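Local coordinates for protein nonribosomal peptide synthase (Streptomyces sp. MJ635-86F5, PDB 5JJP) that adenylates an aliphatic beta-amino acid, probably at the expense of ATP, as an adenylation enzyme of nonribosomal peptide assembly, at residues Arg63-Gln68 and Ala97-Leu102; Ala71-Leu76 and Phe101-Ser106; Pro46-Pro51 and Ala246-Val251; Leu89-Thr94 and Leu136-Gly141; Gly29-Tyr34 and Met199-Asn204. All coordinates share one frame; numbering follows the deposited sequence.

Contact 1: Arg63-Gln68 and Ala97-Leu102; sequences RQLEAQ and AVAAFL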
# COMPACT_ATOMS: atom_id res chain seq x y z
N ARG A 63 0.28 21.12 1.92
CA ARG A 63 -0.81 22.00 2.30
C ARG A 63 -1.94 21.93 1.29
O ARG A 63 -3.12 21.86 1.69
CB ARG A 63 -0.36 23.44 2.43
CG ARG A 63 -1.46 24.38 2.86
CD ARG A 63 -1.08 25.85 2.68
NE ARG A 63 0.23 26.20 3.19
CZ ARG A 63 0.51 26.58 4.44
NH1 ARG A 63 -0.41 26.59 5.39
NH2 ARG A 63 1.78 26.94 4.74
N GLN A 64 -1.57 21.95 0.01
CA GLN A 64 -2.53 21.84 -1.03
C GLN A 64 -3.24 20.50 -1.02
O GLN A 64 -4.39 20.43 -1.36
CB GLN A 64 -1.90 22.02 -2.42
CG GLN A 64 -1.42 23.43 -2.63
CD GLN A 64 -0.61 23.60 -3.89
OE1 GLN A 64 0.25 22.79 -4.23
NE2 GLN A 64 -0.81 24.73 -4.54
N LEU A 65 -2.51 19.43 -0.70
CA LEU A 65 -3.08 18.10 -0.75
C LEU A 65 -4.15 17.99 0.34
O LEU A 65 -5.22 17.49 0.09
CB LEU A 65 -1.99 17.04 -0.57
CG LEU A 65 -2.43 15.57 -0.55
CD1 LEU A 65 -3.11 15.15 -1.83
CD2 LEU A 65 -1.19 14.72 -0.34
N GLU A 66 -3.87 18.51 1.53
CA GLU A 66 -4.86 18.54 2.57
C GLU A 66 -6.04 19.39 2.22
O GLU A 66 -7.17 19.04 2.57
CB GLU A 66 -4.28 19.09 3.85
CG GLU A 66 -3.28 18.19 4.48
CD GLU A 66 -3.20 18.38 5.96
OE1 GLU A 66 -2.13 18.80 6.44
OE2 GLU A 66 -4.24 18.19 6.61
N ALA A 67 -5.81 20.55 1.61
CA ALA A 67 -6.93 21.43 1.23
C ALA A 67 -7.85 20.66 0.28
O ALA A 67 -9.08 20.72 0.38
CB ALA A 67 -6.45 22.74 0.60
N GLN A 68 -7.24 19.97 -0.67
CA GLN A 68 -8.03 19.25 -1.66
C GLN A 68 -8.79 18.05 -0.97
O GLN A 68 -9.98 17.85 -1.23
CB GLN A 68 -7.16 18.80 -2.82
CG GLN A 68 -7.91 18.17 -3.96
CD GLN A 68 -8.64 19.18 -4.83
OE1 GLN A 68 -9.35 20.05 -4.34
NE2 GLN A 68 -8.48 19.05 -6.15
N ALA A 97 -6.45 11.74 -6.93
CA ALA A 97 -6.89 10.43 -6.45
C ALA A 97 -6.42 10.24 -5.00
O ALA A 97 -7.12 9.65 -4.16
CB ALA A 97 -6.33 9.31 -7.31
N VAL A 98 -5.25 10.81 -4.69
CA VAL A 98 -4.76 10.74 -3.30
C VAL A 98 -5.66 11.58 -2.39
O VAL A 98 -6.08 11.13 -1.32
CB VAL A 98 -3.28 11.18 -3.21
CG1 VAL A 98 -2.81 11.20 -1.75
CG2 VAL A 98 -2.38 10.28 -4.05
N ALA A 99 -5.94 12.82 -2.79
CA ALA A 99 -6.89 13.65 -2.03
C ALA A 99 -8.22 12.88 -1.81
O ALA A 99 -8.78 12.88 -0.71
CB ALA A 99 -7.16 14.95 -2.73
N ALA A 100 -8.72 12.23 -2.85
CA ALA A 100 -9.97 11.41 -2.74
C ALA A 100 -9.90 10.30 -1.71
O ALA A 100 -10.86 10.14 -0.88
CB ALA A 100 -10.32 10.81 -4.05
N PHE A 101 -8.77 9.57 -1.68
CA PHE A 101 -8.70 8.48 -0.71
C PHE A 101 -8.50 8.99 0.70
O PHE A 101 -9.10 8.45 1.64
CB PHE A 101 -7.81 7.31 -1.15
CG PHE A 101 -6.33 7.49 -0.97
CD1 PHE A 101 -5.49 7.30 -2.06
CD2 PHE A 101 -5.77 7.65 0.28
CE1 PHE A 101 -4.13 7.43 -1.93
CE2 PHE A 101 -4.41 7.72 0.43
CZ PHE A 101 -3.59 7.61 -0.68
N LEU A 102 -7.79 10.11 0.83
CA LEU A 102 -7.71 10.78 2.09
C LEU A 102 -9.10 11.28 2.56
O LEU A 102 -9.42 11.27 3.77
CB LEU A 102 -6.69 11.93 2.04
CG LEU A 102 -5.23 11.55 1.92
CD1 LEU A 102 -4.36 12.81 1.76
CD2 LEU A 102 -4.77 10.77 3.13

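Contact 2: Ala71-Leu76 and Phe101-Ser106; sequences AYAAEL and FLACFS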
# COMPACT_ATOMS: atom_id res chain seq x y z
N ALA A 71 -11.70 19.59 0.83
CA ALA A 71 -12.75 20.09 -0.02
C ALA A 71 -13.56 18.92 -0.54
O ALA A 71 -14.78 18.97 -0.60
CB ALA A 71 -12.18 20.89 -1.15
N TYR A 72 -12.87 17.87 -0.91
CA TYR A 72 -13.51 16.68 -1.40
C TYR A 72 -14.41 16.10 -0.33
O TYR A 72 -15.50 15.63 -0.61
CB TYR A 72 -12.47 15.65 -1.83
CG TYR A 72 -11.83 15.84 -3.20
CD1 TYR A 72 -12.08 16.98 -4.00
CD2 TYR A 72 -10.95 14.92 -3.67
CE1 TYR A 72 -11.50 17.15 -5.25
CE2 TYR A 72 -10.34 15.10 -4.89
CZ TYR A 72 -10.60 16.22 -5.68
OH TYR A 72 -10.03 16.30 -6.92
N ALA A 73 -13.89 16.05 0.90
CA ALA A 73 -14.60 15.44 2.05
C ALA A 73 -15.89 16.15 2.33
O ALA A 73 -16.92 15.51 2.53
CB ALA A 73 -13.72 15.43 3.29
N ALA A 74 -15.85 17.48 2.33
CA ALA A 74 -17.07 18.29 2.51
C ALA A 74 -18.16 17.94 1.47
O ALA A 74 -19.31 17.71 1.82
CB ALA A 74 -16.75 19.78 2.45
N GLU A 75 -17.78 17.86 0.19
CA GLU A 75 -18.74 17.54 -0.88
C GLU A 75 -19.21 16.07 -0.79
O GLU A 75 -20.40 15.80 -0.91
CB GLU A 75 -18.14 17.84 -2.24
CG GLU A 75 -18.01 19.32 -2.53
CD GLU A 75 -17.10 19.60 -3.74
OE1 GLU A 75 -17.65 20.09 -4.78
OE2 GLU A 75 -15.84 19.34 -3.67
N LEU A 76 -18.31 15.14 -0.48
CA LEU A 76 -18.71 13.77 -0.34
C LEU A 76 -19.65 13.62 0.84
O LEU A 76 -20.58 12.81 0.77
CB LEU A 76 -17.53 12.82 -0.20
CG LEU A 76 -16.72 12.64 -1.49
CD1 LEU A 76 -15.42 11.92 -1.19
CD2 LEU A 76 -17.49 11.86 -2.51
N PHE A 101 -8.77 9.57 -1.68
CA PHE A 101 -8.70 8.48 -0.71
C PHE A 101 -8.50 8.99 0.70
O PHE A 101 -9.10 8.45 1.64
CB PHE A 101 -7.81 7.31 -1.15
CG PHE A 101 -6.33 7.49 -0.97
CD1 PHE A 101 -5.49 7.30 -2.06
CD2 PHE A 101 -5.77 7.65 0.28
CE1 PHE A 101 -4.13 7.43 -1.93
CE2 PHE A 101 -4.41 7.72 0.43
CZ PHE A 101 -3.59 7.61 -0.68
N LEU A 102 -7.79 10.11 0.83
CA LEU A 102 -7.71 10.78 2.09
C LEU A 102 -9.10 11.28 2.56
O LEU A 102 -9.42 11.27 3.77
CB LEU A 102 -6.69 11.93 2.04
CG LEU A 102 -5.23 11.55 1.92
CD1 LEU A 102 -4.36 12.81 1.76
CD2 LEU A 102 -4.77 10.77 3.13
N ALA A 103 -9.88 11.81 1.64
CA ALA A 103 -11.20 12.28 2.01
C ALA A 103 -12.02 11.07 2.52
O ALA A 103 -12.63 11.13 3.57
CB ALA A 103 -11.89 12.94 0.84
N CYS A 104 -11.97 9.95 1.80
CA CYS A 104 -12.69 8.74 2.25
C CYS A 104 -12.24 8.30 3.65
O CYS A 104 -13.09 7.95 4.48
CB CYS A 104 -12.50 7.59 1.27
SG CYS A 104 -13.28 7.86 -0.36
N PHE A 105 -10.92 8.28 3.89
CA PHE A 105 -10.42 7.95 5.23
C PHE A 105 -11.07 8.83 6.28
O PHE A 105 -11.48 8.30 7.34
CB PHE A 105 -8.92 8.17 5.38
CG PHE A 105 -8.04 7.17 4.65
CD1 PHE A 105 -8.43 5.86 4.42
CD2 PHE A 105 -6.76 7.56 4.26
CE1 PHE A 105 -7.58 4.96 3.85
CE2 PHE A 105 -5.91 6.66 3.67
CZ PHE A 105 -6.30 5.36 3.46
N SER A 106 -11.11 10.14 6.04
CA SER A 106 -11.60 11.12 7.03
C SER A 106 -13.09 10.91 7.35
O SER A 106 -13.52 11.16 8.49
CB SER A 106 -11.33 12.57 6.60
OG SER A 106 -12.14 12.91 5.48

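Contact 3: Pro46-Pro51 and Ala246-Val251; sequences PAIVEP and ATAVPV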
# COMPACT_ATOMS: atom_id res chain seq x y z
N PRO A 46 6.65 19.82 -1.71
CA PRO A 46 5.88 18.95 -2.58
C PRO A 46 5.56 17.58 -1.94
O PRO A 46 6.45 16.89 -1.49
CB PRO A 46 6.78 18.78 -3.80
CG PRO A 46 7.72 19.94 -3.76
CD PRO A 46 7.94 20.20 -2.30
N ALA A 47 4.29 17.20 -1.96
CA ALA A 47 3.79 15.93 -1.42
C ALA A 47 3.68 14.95 -2.54
O ALA A 47 4.08 13.80 -2.41
CB ALA A 47 2.42 16.14 -0.79
N ILE A 48 3.12 15.43 -3.64
CA ILE A 48 2.97 14.69 -4.89
C ILE A 48 3.50 15.48 -6.07
O ILE A 48 3.13 16.61 -6.28
CB ILE A 48 1.50 14.38 -5.17
CG1 ILE A 48 1.08 13.18 -4.33
CG2 ILE A 48 1.30 13.60 -6.42
CD1 ILE A 48 0.46 13.37 -3.02
N VAL A 49 4.23 14.78 -6.92
CA VAL A 49 4.67 15.30 -8.19
C VAL A 49 3.99 14.51 -9.30
O VAL A 49 3.90 13.29 -9.22
CB VAL A 49 6.21 15.17 -8.29
CG1 VAL A 49 6.68 15.58 -9.66
CG2 VAL A 49 6.87 16.04 -7.24
N GLU A 50 3.52 15.20 -10.34
CA GLU A 50 2.96 14.52 -11.51
C GLU A 50 3.26 15.34 -12.78
O GLU A 50 3.51 16.53 -12.68
CB GLU A 50 1.45 14.24 -11.31
CG GLU A 50 0.60 15.48 -11.12
CD GLU A 50 -0.82 15.21 -10.63
OE1 GLU A 50 -1.21 14.04 -10.40
OE2 GLU A 50 -1.56 16.19 -10.43
N PRO A 51 3.18 14.71 -13.96
CA PRO A 51 3.23 15.50 -15.21
C PRO A 51 2.14 16.56 -15.35
O PRO A 51 0.99 16.36 -14.88
CB PRO A 51 3.10 14.46 -16.32
CG PRO A 51 2.56 13.23 -15.66
CD PRO A 51 2.99 13.28 -14.22
N ALA A 246 7.95 12.70 2.88
CA ALA A 246 8.73 12.80 1.65
C ALA A 246 7.86 13.23 0.48
O ALA A 246 6.82 13.77 0.69
CB ALA A 246 9.44 11.45 1.37
N THR A 247 8.29 12.94 -0.75
CA THR A 247 7.58 13.37 -1.95
C THR A 247 7.24 12.16 -2.83
O THR A 247 8.15 11.43 -3.24
CB THR A 247 8.42 14.34 -2.80
OG1 THR A 247 8.75 15.52 -2.04
CG2 THR A 247 7.64 14.78 -3.99
N ALA A 248 5.96 11.94 -3.09
CA ALA A 248 5.54 10.76 -3.81
C ALA A 248 5.32 11.09 -5.29
O ALA A 248 4.73 12.09 -5.63
CB ALA A 248 4.23 10.25 -3.22
N VAL A 249 5.87 10.26 -6.16
CA VAL A 249 5.81 10.47 -7.61
C VAL A 249 5.27 9.20 -8.28
O VAL A 249 6.03 8.32 -8.68
CB VAL A 249 7.20 10.79 -8.17
CG1 VAL A 249 7.06 11.31 -9.59
CG2 VAL A 249 7.95 11.78 -7.27
N PRO A 250 3.96 9.08 -8.40
CA PRO A 250 3.38 7.98 -9.11
C PRO A 250 3.89 8.00 -10.53
O PRO A 250 3.96 9.07 -11.12
CB PRO A 250 1.90 8.30 -9.11
CG PRO A 250 1.70 9.20 -7.94
CD PRO A 250 2.93 10.03 -7.92
N VAL A 251 4.27 6.86 -11.07
CA VAL A 251 4.78 6.84 -12.43
C VAL A 251 3.60 6.50 -13.39
O VAL A 251 3.15 5.39 -13.42
CB VAL A 251 5.88 5.78 -12.57
CG1 VAL A 251 6.45 5.78 -13.98
CG2 VAL A 251 6.99 6.01 -11.56

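Contact 4: Leu89-Thr94 and Leu136-Gly141; sequences LESPAT and LQAADG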
# COMPACT_ATOMS: atom_id res chain seq x y z
N LEU A 89 -13.27 3.47 -5.71
CA LEU A 89 -12.52 4.62 -6.15
C LEU A 89 -11.64 4.24 -7.38
O LEU A 89 -10.67 3.49 -7.27
CB LEU A 89 -11.67 5.12 -4.99
CG LEU A 89 -10.80 6.32 -5.19
CD1 LEU A 89 -11.64 7.49 -5.64
CD2 LEU A 89 -10.07 6.67 -3.93
N GLU A 90 -12.05 4.72 -8.55
CA GLU A 90 -11.41 4.30 -9.81
C GLU A 90 -10.66 5.44 -10.48
O GLU A 90 -11.26 6.41 -10.92
CB GLU A 90 -12.44 3.75 -10.77
CG GLU A 90 -11.89 3.28 -12.10
CD GLU A 90 -12.88 2.35 -12.82
OE1 GLU A 90 -13.16 1.23 -12.28
OE2 GLU A 90 -13.37 2.72 -13.93
N SER A 91 -9.35 5.30 -10.53
CA SER A 91 -8.52 6.34 -11.09
C SER A 91 -7.10 5.87 -11.20
O SER A 91 -6.64 5.03 -10.42
CB SER A 91 -8.59 7.61 -10.21
OG SER A 91 -7.60 8.58 -10.53
N PRO A 92 -6.38 6.37 -12.23
CA PRO A 92 -4.96 6.19 -12.09
C PRO A 92 -4.48 6.95 -10.85
O PRO A 92 -5.14 7.87 -10.41
CB PRO A 92 -4.39 6.77 -13.39
CG PRO A 92 -5.42 7.73 -13.86
CD PRO A 92 -6.73 7.19 -13.40
N ALA A 93 -3.34 6.54 -10.31
CA ALA A 93 -2.69 7.23 -9.19
C ALA A 93 -2.28 8.67 -9.58
O ALA A 93 -1.37 8.86 -10.34
CB ALA A 93 -1.47 6.46 -8.74
N THR A 94 -2.95 9.65 -8.99
CA THR A 94 -2.68 11.07 -9.23
C THR A 94 -2.86 11.80 -7.94
O THR A 94 -3.50 11.30 -7.02
CB THR A 94 -3.72 11.67 -10.21
OG1 THR A 94 -5.03 11.55 -9.66
CG2 THR A 94 -3.66 10.94 -11.55
N LEU A 136 -16.86 6.20 -7.41
CA LEU A 136 -16.23 7.53 -7.45
C LEU A 136 -15.05 7.47 -8.42
O LEU A 136 -14.09 6.78 -8.14
CB LEU A 136 -15.72 7.85 -6.07
CG LEU A 136 -14.95 9.16 -5.93
CD1 LEU A 136 -15.75 10.31 -6.52
CD2 LEU A 136 -14.63 9.43 -4.48
N GLN A 137 -15.15 8.10 -9.58
CA GLN A 137 -14.12 7.97 -10.61
C GLN A 137 -13.47 9.32 -10.94
O GLN A 137 -13.97 10.34 -10.55
CB GLN A 137 -14.68 7.28 -11.88
CG GLN A 137 -15.68 8.08 -12.68
CD GLN A 137 -16.29 7.29 -13.84
OE1 GLN A 137 -15.60 6.63 -14.62
NE2 GLN A 137 -17.60 7.41 -13.98
N ALA A 138 -12.39 9.29 -11.71
CA ALA A 138 -11.66 10.48 -12.09
C ALA A 138 -12.49 11.39 -12.95
O ALA A 138 -13.48 10.95 -13.50
CB ALA A 138 -10.40 10.11 -12.84
N ALA A 139 -12.09 12.66 -13.04
CA ALA A 139 -12.75 13.63 -13.93
C ALA A 139 -12.94 13.08 -15.34
O ALA A 139 -14.03 13.11 -15.90
CB ALA A 139 -11.92 14.92 -14.01
N ASP A 140 -11.84 12.55 -15.87
CA ASP A 140 -11.80 11.90 -17.17
C ASP A 140 -12.51 10.56 -17.26
O ASP A 140 -12.57 9.98 -18.32
CB ASP A 140 -10.36 11.54 -17.48
CG ASP A 140 -9.50 12.71 -17.65
OD1 ASP A 140 -9.98 13.73 -18.21
OD2 ASP A 140 -8.31 12.59 -17.28
N GLY A 141 -12.96 10.00 -16.15
CA GLY A 141 -13.39 8.59 -16.16
C GLY A 141 -14.58 8.39 -17.07
O GLY A 141 -15.42 9.27 -17.17
O HOH W 1 -11.26 7.01 -13.46

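Contact 5: Gly29-Tyr34 and Met199-Asn204; sequences GNLRDY and MSHRAN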
# COMPACT_ATOMS: atom_id res chain seq x y z
N GLY A 29 -5.15 7.91 15.00
CA GLY A 29 -6.49 7.38 15.11
C GLY A 29 -7.17 7.20 13.77
O GLY A 29 -8.19 6.50 13.69
N ASN A 30 -6.58 7.79 12.73
CA ASN A 30 -7.13 7.79 11.36
C ASN A 30 -6.01 8.02 10.38
O ASN A 30 -5.14 8.87 10.56
CB ASN A 30 -8.17 8.87 11.23
CG ASN A 30 -9.03 8.74 9.97
OD1 ASN A 30 -8.55 8.87 8.83
ND2 ASN A 30 -10.32 8.42 10.16
N LEU A 31 -6.00 7.25 9.32
CA LEU A 31 -4.94 7.35 8.30
C LEU A 31 -4.83 8.76 7.76
O LEU A 31 -3.75 9.16 7.33
CB LEU A 31 -5.20 6.37 7.12
CG LEU A 31 -4.83 4.95 7.51
CD1 LEU A 31 -5.48 3.89 6.64
CD2 LEU A 31 -3.31 4.81 7.48
N ARG A 32 -5.93 9.49 7.79
CA ARG A 32 -5.96 10.81 7.27
C ARG A 32 -5.02 11.65 8.09
O ARG A 32 -4.32 12.50 7.54
CB ARG A 32 -7.39 11.36 7.34
CG ARG A 32 -7.54 12.84 7.19
CD ARG A 32 -7.37 13.26 5.76
NE ARG A 32 -7.62 14.69 5.66
CZ ARG A 32 -6.77 15.63 6.00
NH1 ARG A 32 -5.59 15.30 6.46
NH2 ARG A 32 -7.10 16.91 5.86
N ASP A 33 -5.03 11.43 9.40
CA ASP A 33 -4.21 12.22 10.30
C ASP A 33 -2.79 11.70 10.27
O ASP A 33 -1.84 12.48 10.10
CB ASP A 33 -4.76 12.21 11.72
CG ASP A 33 -6.22 12.66 11.78
OD1 ASP A 33 -6.63 13.57 11.03
OD2 ASP A 33 -6.97 12.11 12.61
N TYR A 34 -2.65 10.38 10.43
CA TYR A 34 -1.32 9.80 10.54
C TYR A 34 -0.49 10.11 9.29
O TYR A 34 0.67 10.47 9.40
CB TYR A 34 -1.32 8.28 10.88
CG TYR A 34 0.08 7.80 11.14
CD1 TYR A 34 0.69 8.02 12.36
CD2 TYR A 34 0.84 7.19 10.13
CE1 TYR A 34 1.99 7.59 12.60
CE2 TYR A 34 2.15 6.74 10.36
CZ TYR A 34 2.72 6.96 11.59
OH TYR A 34 4.00 6.56 11.85
N MET A 199 -8.99 -3.88 5.67
CA MET A 199 -7.91 -3.32 6.52
C MET A 199 -8.42 -2.16 7.36
O MET A 199 -8.95 -1.21 6.82
CB MET A 199 -6.76 -2.84 5.64
CG MET A 199 -5.51 -2.52 6.41
SD MET A 199 -4.79 -3.95 7.28
CE MET A 199 -4.27 -4.89 5.83
N SER A 200 -8.23 -2.22 8.67
CA SER A 200 -8.62 -1.13 9.55
C SER A 200 -7.60 0.03 9.47
O SER A 200 -6.47 -0.14 9.02
CB SER A 200 -8.72 -1.63 11.01
OG SER A 200 -7.44 -1.82 11.62
N HIS A 201 -7.99 1.19 9.98
CA HIS A 201 -7.08 2.28 10.15
C HIS A 201 -5.95 1.88 11.05
O HIS A 201 -4.77 2.16 10.82
CB HIS A 201 -7.81 3.49 10.73
CG HIS A 201 -8.79 4.10 9.80
ND1 HIS A 201 -8.49 5.20 9.01
CD2 HIS A 201 -10.08 3.79 9.52
CE1 HIS A 201 -9.54 5.51 8.27
NE2 HIS A 201 -10.53 4.69 8.58
N ARG A 202 -6.33 1.38 12.20
CA ARG A 202 -5.39 1.02 13.24
C ARG A 202 -4.31 0.13 12.65
O ARG A 202 -3.12 0.30 12.94
CB ARG A 202 -6.21 0.35 14.32
CG ARG A 202 -5.49 -0.47 15.35
CD ARG A 202 -6.43 -1.02 16.42
NE ARG A 202 -7.17 -2.20 16.03
CZ ARG A 202 -7.86 -2.98 16.89
NH1 ARG A 202 -7.89 -2.71 18.17
NH2 ARG A 202 -8.54 -4.03 16.46
N ALA A 203 -4.71 -0.84 11.83
CA ALA A 203 -3.77 -1.86 11.36
C ALA A 203 -2.81 -1.26 10.39
O ALA A 203 -1.62 -1.58 10.42
CB ALA A 203 -4.49 -3.03 10.72
N ASN A 204 -3.32 -0.45 9.48
CA ASN A 204 -2.44 0.12 8.49
C ASN A 204 -1.53 1.19 9.08
O ASN A 204 -0.35 1.28 8.75
CB ASN A 204 -3.19 0.62 7.24
CG ASN A 204 -2.25 0.76 6.04
OD1 ASN A 204 -1.45 -0.16 5.73
ND2 ASN A 204 -2.27 1.91 5.45

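Contact 1: Arg63-Gln68 and Ala97-Leu102
Leu-65 and Gln-68 both turn CG away from their own backbone N, with chi1 of 178° and -174°. These torsions carry the two side chains across to Val-98, Ala-99 and Leu-102 on the second helix. The CB of Leu-65 does not point straight at the second helix, but the branched end comes nearer. CD1 does most of the touching. It lies 4.0 Å from Val-98 CG1 and 3.8 Å from the backbone N of Ala-99. The other branch, Leu-65 CD2, meets the same Val-98 CG1 at 4.1 Å. Further along the helix, Leu-102 CD1 reaches Leu-65 CG at 4.1 Å. The leucine side chain crosses those of Val-98 and Leu-102 at about a right angle.

Gln-68 takes part with its aliphatic carbons. Its CG sits 3.5 Å from Ala-99 CB. The chain then bends at chi2, and its amide NE2 bonds Asp-96 OD1 near the start of helix 95-107. Gln-68 therefore packs on one turn of that helix and bonds the turn before it. The small Ala-99 lets the backbones draw together, with the CA atoms of Gln-68 and Ala-99 5.7 Å apart. No hydrogen bond joins the two segments. Ile-48 and Leu-242 cover both Leu-65 and Val-98 from beyond the pair.

The helix axes approach to 8.8 Å at a crossing angle of -56°. This is apolar helix-on-helix packing, consistent with a helical layer of the five-layered alpha-beta-alpha-beta-alpha sandwich of this enzyme.

Contact 2: Ala71-Leu76 and Phe101-Ser106
Helices 71-76 and 101-106 come within 8.4 Å of each other, axis to axis, and cross at -56°. Their closest backbone pair is Ala-73 and Ala-103, with CA atoms 4.6 Å apart. Two alanines at the crossing point make this approach possible.

The methyl of Ala-103 is the centre of the contact. It points at the other helix and settles among Tyr-72, Ala-73 and Leu-76. Ala-103 CB lies 3.8 Å from Tyr-72 CB and 3.7 Å from the backbone N of Ala-73. The two methyls meet as well, Ala-73 CB to Ala-103 CB at 3.9 Å. Leu-76 completes the surround with CD1, 4.2 Å from Ala-103 CB.

Tyr-72 touches this segment through its CB, while its ring leads away. The ring instead runs back along helix 95-107 over Ala-99, and its OH bonds the backbone O of Gly-156. Ser-106 closes the other end of the contact. Its OG stands between the backbone N and the carbonyl carbon, at a chi1 of 69°, which turns it back onto its own helix. There it donates to Ala-103 O over 2.7 Å, with a C=O...donor angle of 124°. The hydroxyl is thus satisfied internally, and the same OG lies 3.7 Å from Ala-73 CB. No hydrogen bond passes between the segments.

Leu-76 and Tyr-72 also rest on Val-160 of strand 159-162. The whole is a close alanine-mediated helix crossing, in which helix 62-77 lies against the crossover helix of the beta-alpha-beta unit formed by strands 87-90 and 111-114.

Contact 3: Pro46-Pro51 and Ala246-Val251
Strands 48-51 and 247-250 run the same general way, 29° apart, with axes 4.8 Å from each other at closest approach. They meet in a single beta bridge, Ile-48 with Ala-248. Ile-48 also belongs to a classic beta bulge, in which it and Ala-47 both face Val-60. The bridge links the antiparallel pair 46-51 and 57-61 to strand 247-250, an outermost strand of a six-stranded mixed sheet.

Ala-248 carries both backbone bonds. Its N donates to Ala-47 O over 2.7 Å in an almost straight bond, 175° at the hydrogen. Its O accepts from Val-49 N at 3.0 Å. The CA of Ile-48 also approaches Ala-248 O, at 3.2 Å, as a CA-H...O contact.

Thr-247 adds a side-chain bond. Its OG1 lies beside its own backbone N, at a chi1 of -60°, and donates to Pro-46 O over 2.7 Å. Lys-45 NZ is a second polar partner of this hydroxyl. The same rotation sets the methyl anti to the backbone N, where Thr-247 CG2 meets Val-49 CG2 at 3.6 Å. These two side chains cross obliquely.

Val-49 also meets Val-249, with its CB 3.9 Å from Val-249 CG2. Thr-247, Val-249 and Val-49 thus share one side of the pair, and Leu-57 and Phe-59 of the next strand pack on Val-49. Ile-48, Ala-248 and Pro-250 lie on the other side. Beyond the bridge, where Pro-250 has no N-H to offer, its ring carbon CD rests 3.6 Å from Val-49 O.

Contact 4: Leu89-Thr94 and Leu136-Gly141
Two neighbouring parallel strands of the five-stranded mixed sheet meet here, pairing Leu-89 with Leu-136 and Glu-90 with Gln-137. The contact covers their C-terminal ends, where the pairing gives way to loops.

Glu-90 holds both backbone links. Its N donates to Leu-136 O over 2.9 Å, at 164° at the hydrogen. The return bond, from Ala-138 N to Glu-90 O, is weak, at 3.2 Å and 132°. A water supplements it. The water donates to Glu-90 O over 2.6 Å and accepts from Ala-138 N at 3.1 Å. The strands therefore start to part at this point, and the water fills in for the failing bond.

On one face of the sheet Leu-89 and Leu-136 lie side by side and point the same way. Both hold CG anti to the backbone N, which keeps them aligned. Leu-89 CD1 nestles 3.7 Å from Leu-136 CG. On the opposite face are Glu-90 and Gln-137, and Arg-143 serves both: its NE forms a salt bridge with Glu-90 OE2, and its N bonds Gln-137 OE1. Where the first strand has ended, Ser-91 OG lies 3.9 Å from Ala-138 CB and donates to Pro-92 O over 2.6 Å. Ala-138 also begins a type I turn that ends at Gly-141.

Strand 87-90 is flanked on its other edge by 111-114, and strand 134-138 by 151-156. Phe-155 of that last strand packs on both leucines. Helix 95-107, N-capped by Thr-94, covers Leu-89 with Ala-100 and Phe-101, and Leu-76 of helix 62-77 touches Leu-136.

Contact 5: Gly29-Tyr34 and Met199-Asn204
Leu-31 N donates to His-201 ND1 over 3.2 Å. The bond is nearly straight, 175° at the hydrogen, and the donor lies close to the ring plane, at the ring's edge. Next to it, the amide of Asn-30 lies alongside the imidazole, with the two planes 46° apart. Asn-30 OD1 is 3.5 Å from His-201 CE1. Leu-31 then reaches past the ring to Asn-204 at about a right angle. Its CD2 comes within 3.7 Å of Asn-204 ND2, and its CD1 lies 4.0 Å from Asn-204 CB.

Each helix start is fixed by its own cap. Asn-30 is the N-cap of helix 31-37. Its OD1 accepts from Arg-32 N at 2.9 Å, on a lone pair in the carbonyl plane. Its ND2 bonds Phe-105 O, which ties the amide to helix 95-107. Ser-200 is the N-cap of helix 201-212, with OG accepting from Ala-203 N at 2.9 Å. This sets the first turn that presents His-201. Farther out, Arg-32 forms salt bridges with Asp-70 and Glu-66 of helix 62-77.

His-201 thus takes up a backbone N-H in the first turn of helix 31-37, alongside the Asn-30 cap. Because ND1 is the acceptor, it should carry no proton here, which is consistent with a neutral ring protonated on NE2.

Overall arrangement
Contacts 1 and 2 are two parts of one interface between helices 62-77 and 95-107, with centres about 8 Å apart. Contact 4 lies about 13 Å from contact 1, centre to centre, in the sheet under helix 95-107. Contact 3 is about 12 Å from contact 1 and brings in a second sheet through strand 247-250. Contact 5 touches contacts 1 and 2 through Arg-32 and Asn-30, but stays clear of contacts 3 and 4. Along the chain, 29-34 comes first, then 46-51, helix 62-77, strand 87-90, helix 95-107 and strand 134-138; 199-204 and 246-251 come last. Contacts 3 and 5 thus join sequence from beyond residue 195 to the N-terminal elements around this helix pair.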